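Local coordinates for protein Pre-mRNA splicing factor PRP8 (Cyanidioschyzon merolae, PDB 6NQI) that probably binds U2, U5 and U6 snRNAs and intronic pre-mRNA as a splicing factor, of which this chain is the RNase H-like (RH) domain, at residues A[23-28]-A[42-47]; A[15-20]-A[115-120]; A[139-144]-A[192-197]; A[9-14]-A[31-36]; A[62-67]-A[94-99]. All blocks are in the same frame, centred on the assembly; numbering follows the deposited sequence.

In the fold
All five contacts lie in one RNase H-like domain. Contacts 1, 2 and 4 are linked through the strands 11-21 and 24-32, neighbours in the central mixed sheet. Contact 4 closes the open end of that hairpin. Contact 1 joins 24-32 to 37-43, with its centre about 23 Å from that of contact 4. Contact 2 lies between them and brings the loop 115-120 back to strand 11-21. Contact 5, about 27 Å from contact 3 between centres, pairs helices 54-71 and 90-97. Contact 3 comes last along the chain and lines the edge strand 137-141 with a later loop. Contacts 1 to 4 thus reach the sheet, while contact 5 joins two helices beside it.

Contact 1 (A[23-28]-A[42-47])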
# COMPACT_ATOMS: atom_id res chain seq x y z
N HIS A 23 4.68 19.63 -5.53
CA HIS A 23 4.72 19.79 -6.98
C HIS A 23 4.80 18.45 -7.73
O HIS A 23 5.51 18.31 -8.72
CB HIS A 23 5.88 20.68 -7.42
CG HIS A 23 5.85 22.08 -6.87
ND1 HIS A 23 6.65 22.48 -5.82
CD2 HIS A 23 5.18 23.18 -7.28
CE1 HIS A 23 6.44 23.77 -5.58
NE2 HIS A 23 5.56 24.21 -6.45
N ALA A 24 4.08 17.45 -7.23
CA ALA A 24 4.00 16.18 -7.94
C ALA A 24 2.75 15.45 -7.50
O ALA A 24 2.22 15.70 -6.41
CB ALA A 24 5.24 15.31 -7.69
N ASN A 25 2.25 14.58 -8.37
CA ASN A 25 1.16 13.70 -7.99
C ASN A 25 1.59 12.82 -6.83
O ASN A 25 2.69 12.27 -6.83
CB ASN A 25 0.74 12.81 -9.16
CG ASN A 25 0.33 13.60 -10.39
OD1 ASN A 25 -0.16 14.73 -10.30
ND2 ASN A 25 0.49 12.98 -11.56
N GLY A 26 0.72 12.70 -5.82
CA GLY A 26 0.92 11.79 -4.71
C GLY A 26 0.34 10.41 -4.97
O GLY A 26 -0.13 10.10 -6.07
N VAL A 27 0.37 9.57 -3.93
CA VAL A 27 -0.12 8.19 -4.01
C VAL A 27 -0.70 7.80 -2.65
O VAL A 27 -0.19 8.21 -1.60
CB VAL A 27 0.99 7.20 -4.44
CG1 VAL A 27 0.56 5.77 -4.22
CG2 VAL A 27 1.32 7.35 -5.90
N ILE A 28 -1.77 7.01 -2.66
CA ILE A 28 -2.27 6.30 -1.49
C ILE A 28 -2.13 4.80 -1.73
O ILE A 28 -2.56 4.28 -2.77
CB ILE A 28 -3.74 6.66 -1.18
CG1 ILE A 28 -3.85 8.14 -0.82
CG2 ILE A 28 -4.31 5.71 -0.05
CD1 ILE A 28 -5.26 8.60 -0.58
N ILE A 42 -3.23 6.86 -7.45
CA ILE A 42 -2.48 8.08 -7.73
C ILE A 42 -3.37 9.29 -7.46
O ILE A 42 -4.48 9.38 -8.00
CB ILE A 42 -1.96 8.09 -9.18
CG1 ILE A 42 -1.19 6.78 -9.46
CG2 ILE A 42 -1.08 9.28 -9.41
CD1 ILE A 42 -0.79 6.56 -10.90
N VAL A 43 -2.93 10.18 -6.57
CA VAL A 43 -3.64 11.41 -6.20
C VAL A 43 -3.08 12.55 -7.06
O VAL A 43 -1.93 12.98 -6.88
CB VAL A 43 -3.49 11.72 -4.71
CG1 VAL A 43 -4.14 13.07 -4.37
CG2 VAL A 43 -4.10 10.60 -3.87
N HIS A 44 -3.88 13.06 -7.99
CA HIS A 44 -3.38 14.07 -8.92
C HIS A 44 -3.13 15.41 -8.23
O HIS A 44 -3.78 15.75 -7.24
CB HIS A 44 -4.35 14.25 -10.07
CG HIS A 44 -3.68 14.71 -11.32
ND1 HIS A 44 -3.56 16.05 -11.66
CD2 HIS A 44 -3.05 14.02 -12.30
CE1 HIS A 44 -2.91 16.14 -12.80
NE2 HIS A 44 -2.59 14.93 -13.21
N ARG A 45 -2.21 16.19 -8.80
CA ARG A 45 -1.88 17.48 -8.21
C ARG A 45 -3.05 18.44 -8.18
O ARG A 45 -3.09 19.29 -7.29
CB ARG A 45 -0.77 18.18 -9.00
CG ARG A 45 0.63 17.74 -8.79
CD ARG A 45 1.44 18.21 -9.97
NE ARG A 45 0.90 17.55 -11.15
CZ ARG A 45 1.36 17.69 -12.38
NH1 ARG A 45 2.39 18.49 -12.65
NH2 ARG A 45 0.77 17.02 -13.37
N THR A 46 -4.03 18.30 -9.07
CA THR A 46 -5.11 19.29 -9.07
C THR A 46 -5.88 19.24 -7.76
O THR A 46 -6.49 20.25 -7.37
CB THR A 46 -6.06 19.10 -10.26
OG1 THR A 46 -6.73 17.83 -10.17
CG2 THR A 46 -5.29 19.18 -11.58
N THR A 47 -5.85 18.08 -7.09
CA THR A 47 -6.42 17.95 -5.76
C THR A 47 -6.02 19.11 -4.87
O THR A 47 -6.87 19.76 -4.24
CB THR A 47 -5.96 16.62 -5.14
OG1 THR A 47 -6.30 15.53 -6.00
CG2 THR A 47 -6.56 16.39 -3.77
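Asn25 reaches across to His44 and Arg45 at the end of a beta hairpin remote from its turn. The hairpin is made by the antiparallel strands 24-32 and 37-43 of the RNase H-like sheet. CG of Asn25 is turned anti to the carbonyl carbon (chi1 -57°), which carries the amide to the residues just after the other strand. CB lies 3.5 Å from Val43 O and near Ile42 CG2. CG comes near CD2 of His44. OD1 accepts from Arg45 N at 2.9 Å, and weakly from Arg45 NE at 3.1 Å. The same oxygen stands over the centre of the His44 ring, with the amide and ring planes 39° apart. ND2 lies beside that ring and donates to Thr129 O, and weakly to Ala132 O. With an alanine here, Arg45 N and Thr129 O would probably lose their amide partners. Arg45 CG lies 3.4 Å from Ala24 C. Further along, Ile28 CG1 packs against Val43 CG2 at 3.9 Å, on the side of helix 54-71. Gly26 and Val43 form a hydrogen-bonded pair, in which Gly26 N gives a weak bond to Val43 O and Val43 N donates to Gly26 O at 2.8 Å.

Contact 2 (A[15-20]-A[115-120]); sequences DDRTAY and PLQALM. With BME (beta-mercaptoethanol), chain C.
Gln117 lays its amide over one face of the Arg17 guanidinium. The two side chains are nearly perpendicular, but their flat ends are stacked with planes only 6° apart. NE2 of Gln117 is offset toward the rim of the guanidinium and lies 3.9 Å from Arg17 NE. OE1 turns back over the start of the arginine chain, 3.3 Å from Arg17 CB. The methyl of Thr18 meets the same oxygen, with Thr18 CG2 3.4 Å from Gln117 OE1. The hydroxyl of Thr18 is used elsewhere, by Val27 O and Trp29 NE1.

The guanidinium is held in its turn by Asp15. Arg17 grips the carboxylate side-on, in a salt bridge with one nitrogen to each oxygen. NE donates to Asp15 OD1 at 2.8 Å and NH2 to Asp15 OD2 at 2.8 Å. Both oxygens lie close to the guanidinium plane, but NH2 comes from above the carboxylate plane. The bend of Arg17 at chi3 (-76°) folds the group back to this position. OD2 also takes a weak bond from Gln117 N at 3.1 Å. CB of Asp15 packs against Leu116 CD2, and these two side chains run antiparallel. On the next residue, Asp16 OD1 accepts from O1 of a beta-mercaptoethanol linked through sulfur to Cys62 and probably from the crystallisation liquor.

Arg17 N donates to Asp15 OD1 at 3.1 Å, from the face of the carboxylate opposite to NE. That bond makes an Asx turn, overlapping a type I turn from Asp16 to Ala19, at the corner where the long strand 11-21 of the RNase H-like sheet is broken.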
# COMPACT_ATOMS: atom_id res chain seq x y z
N ASP A 15 -1.84 3.38 3.72
CA ASP A 15 -0.79 4.37 3.95
C ASP A 15 -1.01 5.52 2.98
O ASP A 15 -0.90 5.34 1.76
CB ASP A 15 0.60 3.73 3.78
CG ASP A 15 1.74 4.61 4.29
OD1 ASP A 15 1.57 5.83 4.46
OD2 ASP A 15 2.84 4.06 4.56
N ASP A 16 -1.33 6.70 3.51
CA ASP A 16 -1.56 7.86 2.67
C ASP A 16 -0.51 8.94 2.88
O ASP A 16 -0.66 10.04 2.34
CB ASP A 16 -2.98 8.41 2.89
CG ASP A 16 -3.16 9.06 4.24
OD1 ASP A 16 -2.32 8.85 5.15
OD2 ASP A 16 -4.19 9.77 4.41
N ARG A 17 0.57 8.63 3.58
CA ARG A 17 1.60 9.60 3.91
C ARG A 17 2.28 10.23 2.69
O ARG A 17 3.07 11.18 2.85
CB ARG A 17 2.63 8.94 4.81
CG ARG A 17 2.10 8.68 6.18
CD ARG A 17 3.09 7.95 7.04
NE ARG A 17 3.18 6.53 6.69
CZ ARG A 17 3.88 5.66 7.42
NH1 ARG A 17 4.52 6.09 8.51
NH2 ARG A 17 3.93 4.37 7.08
N THR A 18 2.02 9.73 1.49
CA THR A 18 2.46 10.32 0.23
C THR A 18 1.27 10.76 -0.61
O THR A 18 1.27 10.67 -1.84
CB THR A 18 3.33 9.35 -0.56
OG1 THR A 18 2.58 8.16 -0.86
CG2 THR A 18 4.60 9.01 0.21
N ALA A 19 0.23 11.29 0.03
CA ALA A 19 -0.89 11.75 -0.77
C ALA A 19 -0.60 13.14 -1.34
O ALA A 19 -1.04 13.46 -2.45
CB ALA A 19 -2.17 11.73 0.06
N TYR A 20 0.11 13.97 -0.59
CA TYR A 20 0.65 15.22 -1.08
C TYR A 20 2.16 15.11 -1.21
O TYR A 20 2.86 14.89 -0.22
CB TYR A 20 0.30 16.40 -0.17
CG TYR A 20 1.04 17.66 -0.56
CD1 TYR A 20 0.65 18.41 -1.68
CD2 TYR A 20 2.12 18.10 0.18
CE1 TYR A 20 1.33 19.56 -2.04
CE2 TYR A 20 2.79 19.25 -0.18
CZ TYR A 20 2.40 19.97 -1.29
OH TYR A 20 3.11 21.11 -1.62
N PRO A 115 6.89 1.10 6.72
CA PRO A 115 7.12 2.13 5.68
C PRO A 115 6.68 1.66 4.31
O PRO A 115 7.47 1.46 3.38
CB PRO A 115 8.63 2.34 5.77
CG PRO A 115 9.14 0.98 6.10
CD PRO A 115 8.14 0.42 7.10
N LEU A 116 5.36 1.48 4.18
CA LEU A 116 4.76 1.09 2.91
C LEU A 116 4.92 2.20 1.86
O LEU A 116 5.07 1.91 0.67
CB LEU A 116 3.29 0.75 3.15
CG LEU A 116 2.42 0.34 1.98
CD1 LEU A 116 2.94 -0.95 1.39
CD2 LEU A 116 1.00 0.16 2.45
N GLN A 117 4.90 3.46 2.30
CA GLN A 117 5.08 4.57 1.37
C GLN A 117 6.42 4.50 0.64
O GLN A 117 6.58 5.11 -0.42
CB GLN A 117 5.02 5.92 2.09
CG GLN A 117 5.91 5.97 3.32
CD GLN A 117 5.97 7.35 3.96
OE1 GLN A 117 5.50 8.34 3.39
NE2 GLN A 117 6.59 7.43 5.13
N ALA A 118 7.40 3.77 1.21
CA ALA A 118 8.70 3.63 0.55
C ALA A 118 8.57 3.01 -0.83
O ALA A 118 9.51 3.13 -1.64
CB ALA A 118 9.65 2.83 1.44
N LEU A 119 7.44 2.39 -1.16
CA LEU A 119 7.28 1.88 -2.52
C LEU A 119 7.37 2.99 -3.56
O LEU A 119 7.60 2.71 -4.75
CB LEU A 119 5.95 1.14 -2.66
CG LEU A 119 5.97 -0.18 -1.92
CD1 LEU A 119 4.62 -0.89 -2.05
CD2 LEU A 119 7.13 -1.01 -2.45
N MET A 120 7.23 4.25 -3.14
CA MET A 120 7.40 5.39 -4.04
C MET A 120 8.75 5.35 -4.73
O MET A 120 8.92 6.03 -5.75
CB MET A 120 7.27 6.69 -3.25
CG MET A 120 6.94 7.92 -4.09
SD MET A 120 5.35 7.67 -4.87
CE MET A 120 5.84 7.41 -6.57
C1 BME C . -4.07 5.97 5.54
C2 BME C . -5.26 6.55 6.28
O1 BME C . -2.95 6.41 6.26
S2 BME C . -6.83 6.46 5.38

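Contact 3 (A[139-144]-A[192-197])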
# COMPACT_ATOMS: atom_id res chain seq x y z
N ILE A 139 -3.72 -1.83 -9.81
CA ILE A 139 -3.57 -2.93 -8.86
C ILE A 139 -2.40 -3.80 -9.29
O ILE A 139 -2.38 -4.31 -10.41
CB ILE A 139 -4.87 -3.76 -8.74
CG1 ILE A 139 -6.02 -2.89 -8.23
CG2 ILE A 139 -4.66 -4.93 -7.81
CD1 ILE A 139 -7.37 -3.53 -8.30
N TRP A 140 -1.46 -4.00 -8.38
CA TRP A 140 -0.25 -4.77 -8.60
C TRP A 140 -0.28 -6.00 -7.70
O TRP A 140 -1.02 -6.05 -6.72
CB TRP A 140 1.01 -3.93 -8.32
CG TRP A 140 1.03 -2.64 -9.10
CD1 TRP A 140 0.18 -1.58 -8.94
CD2 TRP A 140 1.91 -2.30 -10.16
NE1 TRP A 140 0.49 -0.60 -9.84
CE2 TRP A 140 1.55 -1.02 -10.61
CE3 TRP A 140 2.98 -2.95 -10.79
CZ2 TRP A 140 2.22 -0.37 -11.65
CZ3 TRP A 140 3.64 -2.31 -11.82
CH2 TRP A 140 3.26 -1.03 -12.23
N SER A 141 0.48 -7.02 -8.05
CA SER A 141 0.60 -8.19 -7.18
C SER A 141 1.90 -8.05 -6.40
O SER A 141 2.99 -8.22 -6.95
CB SER A 141 0.55 -9.50 -7.97
OG SER A 141 1.84 -9.92 -8.36
N GLY A 142 1.79 -7.70 -5.12
CA GLY A 142 2.96 -7.47 -4.31
C GLY A 142 3.74 -8.70 -3.89
O GLY A 142 4.86 -8.56 -3.40
N TYR A 143 3.20 -9.90 -4.11
CA TYR A 143 3.90 -11.14 -3.79
C TYR A 143 4.36 -11.87 -5.04
O TYR A 143 4.76 -13.04 -4.96
CB TYR A 143 3.03 -12.07 -2.93
CG TYR A 143 2.72 -11.55 -1.55
CD1 TYR A 143 3.39 -10.46 -1.04
CD2 TYR A 143 1.77 -12.18 -0.73
CE1 TYR A 143 3.11 -9.98 0.21
CE2 TYR A 143 1.49 -11.71 0.55
CZ TYR A 143 2.17 -10.61 1.01
OH TYR A 143 1.92 -10.09 2.25
N ALA A 144 4.28 -11.22 -6.21
CA ALA A 144 4.80 -11.81 -7.44
C ALA A 144 4.24 -13.20 -7.61
O ALA A 144 3.03 -13.40 -7.67
CB ALA A 144 6.33 -11.85 -7.41
N THR A 192 -2.65 -7.49 -11.93
CA THR A 192 -1.96 -8.12 -13.06
C THR A 192 -0.43 -7.92 -12.97
O THR A 192 0.29 -8.90 -12.80
CB THR A 192 -2.48 -7.60 -14.46
OG1 THR A 192 -3.88 -7.86 -14.61
CG2 THR A 192 -1.73 -8.26 -15.62
N PRO A 193 0.08 -6.68 -13.05
CA PRO A 193 1.54 -6.51 -13.14
C PRO A 193 2.25 -6.88 -11.84
O PRO A 193 1.75 -6.61 -10.74
CB PRO A 193 1.72 -5.02 -13.49
CG PRO A 193 0.51 -4.36 -12.92
CD PRO A 193 -0.61 -5.36 -13.01
N TRP A 194 3.41 -7.53 -11.97
CA TRP A 194 4.20 -7.84 -10.78
C TRP A 194 5.01 -6.62 -10.38
O TRP A 194 5.63 -5.95 -11.21
CB TRP A 194 5.14 -9.02 -11.01
CG TRP A 194 4.48 -10.37 -11.27
CD1 TRP A 194 3.15 -10.61 -11.46
CD2 TRP A 194 5.14 -11.64 -11.39
NE1 TRP A 194 2.94 -11.95 -11.69
CE2 TRP A 194 4.14 -12.61 -11.65
CE3 TRP A 194 6.48 -12.06 -11.31
CZ2 TRP A 194 4.44 -13.96 -11.83
CZ3 TRP A 194 6.76 -13.41 -11.49
CH2 TRP A 194 5.75 -14.34 -11.75
N LEU A 195 5.06 -6.38 -9.09
CA LEU A 195 5.82 -5.29 -8.52
C LEU A 195 7.31 -5.58 -8.51
O LEU A 195 8.11 -4.65 -8.43
CB LEU A 195 5.29 -5.04 -7.11
CG LEU A 195 5.68 -3.85 -6.26
CD1 LEU A 195 4.83 -2.67 -6.69
CD2 LEU A 195 5.46 -4.19 -4.81
N TRP A 196 7.70 -6.86 -8.53
CA TRP A 196 9.06 -7.37 -8.51
C TRP A 196 9.45 -8.16 -9.75
O TRP A 196 8.58 -8.73 -10.43
CB TRP A 196 9.23 -8.27 -7.29
CG TRP A 196 8.70 -7.61 -6.10
CD1 TRP A 196 7.53 -7.89 -5.46
CD2 TRP A 196 9.29 -6.52 -5.40
NE1 TRP A 196 7.37 -7.06 -4.38
CE2 TRP A 196 8.44 -6.20 -4.33
CE3 TRP A 196 10.47 -5.79 -5.57
CZ2 TRP A 196 8.73 -5.17 -3.43
CZ3 TRP A 196 10.76 -4.78 -4.68
CH2 TRP A 196 9.89 -4.48 -3.62
N PRO A 197 10.74 -8.26 -10.05
CA PRO A 197 11.19 -9.07 -11.19
C PRO A 197 11.02 -10.56 -10.92
O PRO A 197 10.97 -11.01 -9.78
CB PRO A 197 12.67 -8.70 -11.32
CG PRO A 197 13.07 -8.36 -9.94
CD PRO A 197 11.89 -7.63 -9.36
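Ile139 opens the contact with its backbone, its O lying 3.3 Å from Pro193 CD. Trp140 comes next and offers a ring face to the proline. Pro193 CG sits over the six-membered ring, 3.8 Å from its centroid, in a CH-pi contact. CG of Trp140 is anti to the carbonyl carbon (chi1 -54°), which turns a face of the indole to the proline and sets the ring against helix 123-130. Cutting the indole back to an alanine would probably leave Pro193 without its aromatic platform and open a gap beside Ile125. Ser141 forms the single backbone bridge, with Trp194. Its N donates to Pro193 O at 3.0 Å in a nearly straight bond (168°), while its O takes a long, weak bond from Leu195 N. OG of Ser141 comes 3.4 Å from Trp194 CD1. At Gly142 the backbone O is met at the edge of the Trp196 ring, where NE1 gives a weak bond of 3.1 Å. A type I turn runs from Ser141 to Ala144. CA of Ala144 lies over the five-membered ring of Trp194, 4.2 Å from its centroid. Here an irregular segment runs along the outermost strand 137-141 of the RNase H-like sheet and borders the edge away from strand 37-43.

Contact 4 (A[9-14]-A[31-36])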
# COMPACT_ATOMS: atom_id res chain seq x y z
N GLN A 9 -4.89 -13.31 8.51
CA GLN A 9 -6.15 -13.01 7.86
C GLN A 9 -5.94 -12.05 6.70
O GLN A 9 -4.84 -11.58 6.43
CB GLN A 9 -7.12 -12.43 8.88
CG GLN A 9 -6.49 -11.36 9.74
CD GLN A 9 -7.05 -11.37 11.15
OE1 GLN A 9 -8.00 -12.10 11.44
NE2 GLN A 9 -6.46 -10.57 12.04
N ARG A 10 -7.04 -11.76 6.01
CA ARG A 10 -7.08 -10.76 4.95
C ARG A 10 -7.22 -9.39 5.62
O ARG A 10 -8.31 -9.01 6.04
CB ARG A 10 -8.23 -11.04 3.98
CG ARG A 10 -8.23 -10.22 2.65
CD ARG A 10 -9.48 -10.45 1.78
NE ARG A 10 -9.42 -11.70 1.02
CZ ARG A 10 -9.06 -11.81 -0.27
NH1 ARG A 10 -8.72 -10.72 -0.96
NH2 ARG A 10 -9.02 -13.02 -0.85
N LEU A 11 -6.10 -8.68 5.78
CA LEU A 11 -6.01 -7.31 6.30
C LEU A 11 -5.74 -6.30 5.17
O LEU A 11 -5.21 -6.65 4.11
CB LEU A 11 -4.91 -7.19 7.35
CG LEU A 11 -5.01 -7.80 8.74
CD1 LEU A 11 -3.85 -7.39 9.65
CD2 LEU A 11 -6.32 -7.31 9.32
N TRP A 12 -6.11 -5.03 5.40
CA TRP A 12 -5.77 -3.93 4.49
C TRP A 12 -4.91 -2.92 5.24
O TRP A 12 -5.40 -2.26 6.16
CB TRP A 12 -7.01 -3.23 3.93
CG TRP A 12 -7.64 -3.96 2.78
CD1 TRP A 12 -7.27 -5.16 2.28
CD2 TRP A 12 -8.75 -3.52 1.98
NE1 TRP A 12 -8.06 -5.51 1.22
CE2 TRP A 12 -8.99 -4.53 1.02
CE3 TRP A 12 -9.55 -2.37 1.96
CZ2 TRP A 12 -9.99 -4.44 0.06
CZ3 TRP A 12 -10.56 -2.26 1.00
CH2 TRP A 12 -10.77 -3.30 0.07
N ILE A 13 -3.65 -2.80 4.84
CA ILE A 13 -2.77 -1.77 5.37
C ILE A 13 -2.88 -0.53 4.47
O ILE A 13 -2.58 -0.58 3.27
CB ILE A 13 -1.31 -2.27 5.44
CG1 ILE A 13 -1.19 -3.71 5.97
CG2 ILE A 13 -0.54 -1.37 6.37
CD1 ILE A 13 -1.53 -3.94 7.45
N VAL A 14 -3.35 0.58 5.04
CA VAL A 14 -3.58 1.79 4.26
C VAL A 14 -2.58 2.85 4.69
O VAL A 14 -2.45 3.15 5.89
CB VAL A 14 -5.02 2.29 4.42
CG1 VAL A 14 -5.31 3.34 3.30
CG2 VAL A 14 -6.00 1.09 4.43
N TRP A 31 -2.07 -2.24 0.93
CA TRP A 31 -1.47 -3.57 0.87
C TRP A 31 -2.45 -4.57 1.47
O TRP A 31 -2.88 -4.41 2.61
CB TRP A 31 -0.12 -3.59 1.60
CG TRP A 31 0.48 -4.96 1.82
CD1 TRP A 31 0.36 -6.05 1.02
CD2 TRP A 31 1.30 -5.37 2.93
NE1 TRP A 31 1.04 -7.13 1.56
CE2 TRP A 31 1.63 -6.73 2.74
CE3 TRP A 31 1.78 -4.72 4.07
CZ2 TRP A 31 2.42 -7.44 3.63
CZ3 TRP A 31 2.58 -5.44 4.96
CH2 TRP A 31 2.88 -6.78 4.73
N GLU A 32 -2.84 -5.57 0.68
CA GLU A 32 -3.66 -6.67 1.16
C GLU A 32 -2.73 -7.80 1.61
O GLU A 32 -2.16 -8.51 0.77
CB GLU A 32 -4.59 -7.13 0.05
CG GLU A 32 -5.59 -8.13 0.50
CD GLU A 32 -6.70 -8.31 -0.49
OE1 GLU A 32 -6.51 -9.04 -1.49
OE2 GLU A 32 -7.75 -7.68 -0.29
N THR A 33 -2.62 -7.98 2.93
CA THR A 33 -1.56 -8.82 3.50
C THR A 33 -1.68 -10.28 3.09
O THR A 33 -0.68 -10.92 2.75
CB THR A 33 -1.54 -8.72 5.03
OG1 THR A 33 -2.82 -9.15 5.55
CG2 THR A 33 -1.22 -7.30 5.50
N SER A 34 -2.89 -10.85 3.16
CA SER A 34 -3.04 -12.28 2.92
C SER A 34 -2.67 -12.67 1.49
O SER A 34 -2.15 -13.76 1.25
CB SER A 34 -4.48 -12.72 3.20
OG SER A 34 -5.36 -12.23 2.21
N THR A 35 -2.96 -11.80 0.53
CA THR A 35 -2.78 -12.14 -0.88
C THR A 35 -1.60 -11.44 -1.55
O THR A 35 -1.12 -11.92 -2.57
CB THR A 35 -4.04 -11.78 -1.68
OG1 THR A 35 -4.35 -10.40 -1.46
CG2 THR A 35 -5.18 -12.62 -1.23
N GLY A 36 -1.20 -10.28 -1.05
CA GLY A 36 -0.16 -9.50 -1.66
C GLY A 36 -0.69 -8.46 -2.60
O GLY A 36 0.10 -7.73 -3.20
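Trp31 pairs with Ile13 through two backbone bonds, Ile13 N to Trp31 O and Trp31 N to Ile13 O, both 2.9 Å. Their side chains lie side by side, and Trp31 CE3 meets Ile13 CG1 at 3.7 Å. Glu32 follows on the other face of the sheet. Its OE2 is met by Trp12 NE1 at 2.7 Å in an almost straight bond (176°). The oxygen lies in the indole plane. OE1 makes a salt bridge with Arg10 NH1 at 2.8 Å, the guanidinium turned 84° from the carboxylate. Thr35 OG1 and Arg37 NE also meet OE1, so the buried carboxylate is held by several partners and would probably stay charged. These residues close the open end of the antiparallel hairpin of strands 11-21 and 24-32, in the middle of the RNase H-like sheet. Thr33 N donates to Leu11 O at 3.1 Å. OG1 of Thr33 takes a weak bond from Leu11 N, and its stronger partner is Leu6 O. With OG1 between the backbone N and carbonyl carbon (chi1 59°), CG2 is left to pack on Ile13 CG1 at 3.6 Å. OG of Ser34 lies on one side of the Arg10 guanidinium, toward its rim, and is nearer to Arg10 CG (3.5 Å).

Contact 5 (A[62-67]-A[94-99]); sequences CAEHVL and KTLLAG
Leu96 pushes its CD1 methyl against the start of segment 62-67. CD1 lies 3.7 Å from Ala63 CB and 3.5 Å from the backbone N of Glu64, with Glu64 CB close by. The branch thus rests on the helix backbone as well as on side chains. CG of Leu96 is anti to the carbonyl carbon (chi1 -59°), which aims the isobutyl group at this part of the other helix. Its CB takes a second partner, Leu67 CD2, at 4.1 Å, where the two leucine side chains cross at a slant. Leu67 CD2 also comes 3.5 Å from Leu96 O. These are two helices of the RNase H-like domain, 54-71 and 90-97, joined by apolar side chains with no hydrogen bond between the segments. Helix 54-71 lies on strands 11-21 and 24-32 through Cys62 and His65. Helix 90-97 packs against helix 54-71 also through Pro92 on Ala63 and Leu93 on Val66. Leu67 divides its branches, and its CD1 meets Leu97 CD2 at 3.5 Å. Those two side chains lie antiparallel. Leu97 also touches Leu70 one turn further on. The helix 90-97 ends there, and Ala98 N still donates to Lys94 O at 3.0 Å.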
# COMPACT_ATOMS: atom_id res chain seq x y z
N CYS A 62 -8.56 10.02 1.87
CA CYS A 62 -8.16 8.65 2.15
C CYS A 62 -9.35 7.82 2.66
O CYS A 62 -9.55 6.67 2.22
CB CYS A 62 -7.03 8.62 3.16
SG CYS A 62 -6.48 6.91 3.45
N ALA A 63 -10.14 8.39 3.58
CA ALA A 63 -11.32 7.69 4.08
C ALA A 63 -12.28 7.36 2.94
O ALA A 63 -12.82 6.24 2.85
CB ALA A 63 -12.01 8.54 5.14
N GLU A 64 -12.53 8.33 2.06
CA GLU A 64 -13.44 8.10 0.94
C GLU A 64 -12.88 7.04 -0.02
O GLU A 64 -13.63 6.21 -0.54
CB GLU A 64 -13.72 9.43 0.25
CG GLU A 64 -14.96 9.41 -0.63
CD GLU A 64 -14.72 8.82 -2.00
OE1 GLU A 64 -13.54 8.74 -2.45
OE2 GLU A 64 -15.74 8.47 -2.66
N HIS A 65 -11.56 7.03 -0.21
CA HIS A 65 -10.95 6.03 -1.09
C HIS A 65 -11.11 4.62 -0.52
O HIS A 65 -11.51 3.70 -1.25
CB HIS A 65 -9.47 6.36 -1.32
CG HIS A 65 -8.69 5.28 -2.01
ND1 HIS A 65 -7.59 4.67 -1.44
CD2 HIS A 65 -8.89 4.66 -3.20
CE1 HIS A 65 -7.12 3.74 -2.27
NE2 HIS A 65 -7.90 3.71 -3.34
N VAL A 66 -10.82 4.45 0.77
CA VAL A 66 -11.03 3.15 1.41
C VAL A 66 -12.48 2.72 1.28
O VAL A 66 -12.77 1.56 0.94
CB VAL A 66 -10.56 3.18 2.88
CG1 VAL A 66 -11.08 1.97 3.64
CG2 VAL A 66 -9.04 3.18 2.94
N LEU A 67 -13.43 3.63 1.50
CA LEU A 67 -14.82 3.26 1.31
C LEU A 67 -15.07 2.79 -0.13
O LEU A 67 -15.80 1.82 -0.35
CB LEU A 67 -15.75 4.41 1.67
CG LEU A 67 -17.24 4.16 1.40
CD1 LEU A 67 -17.75 2.89 2.07
CD2 LEU A 67 -18.12 5.34 1.82
N LYS A 94 -14.25 5.89 10.02
CA LYS A 94 -15.42 5.42 10.75
C LYS A 94 -16.67 6.20 10.34
O LYS A 94 -17.72 5.59 10.08
CB LYS A 94 -15.15 5.48 12.26
CG LYS A 94 -14.15 4.41 12.69
CD LYS A 94 -13.65 4.65 14.10
CE LYS A 94 -12.76 3.52 14.57
NZ LYS A 94 -13.54 2.36 15.14
N THR A 95 -16.57 7.53 10.21
CA THR A 95 -17.75 8.32 9.86
C THR A 95 -18.31 7.89 8.50
O THR A 95 -19.53 7.76 8.34
CB THR A 95 -17.45 9.81 9.80
OG1 THR A 95 -16.95 10.26 11.06
CG2 THR A 95 -18.73 10.58 9.49
N LEU A 96 -17.44 7.66 7.52
CA LEU A 96 -17.95 7.29 6.21
C LEU A 96 -18.46 5.85 6.16
O LEU A 96 -19.16 5.50 5.21
CB LEU A 96 -16.87 7.49 5.14
CG LEU A 96 -16.31 8.91 5.00
CD1 LEU A 96 -15.44 9.09 3.77
CD2 LEU A 96 -17.42 9.93 5.02
N LEU A 97 -18.11 5.01 7.15
CA LEU A 97 -18.55 3.62 7.15
C LEU A 97 -19.79 3.41 8.00
O LEU A 97 -20.44 2.37 7.87
CB LEU A 97 -17.42 2.69 7.64
CG LEU A 97 -16.12 2.70 6.84
CD1 LEU A 97 -15.27 1.52 7.16
CD2 LEU A 97 -16.46 2.69 5.37
N ALA A 98 -20.12 4.38 8.85
CA ALA A 98 -21.33 4.31 9.64
C ALA A 98 -22.54 4.10 8.75
O ALA A 98 -22.64 4.69 7.67
CB ALA A 98 -21.48 5.60 10.45
N GLY A 99 -23.47 3.26 9.20
CA GLY A 99 -24.67 2.97 8.46
C GLY A 99 -24.51 2.05 7.27
O GLY A 99 -25.51 1.78 6.58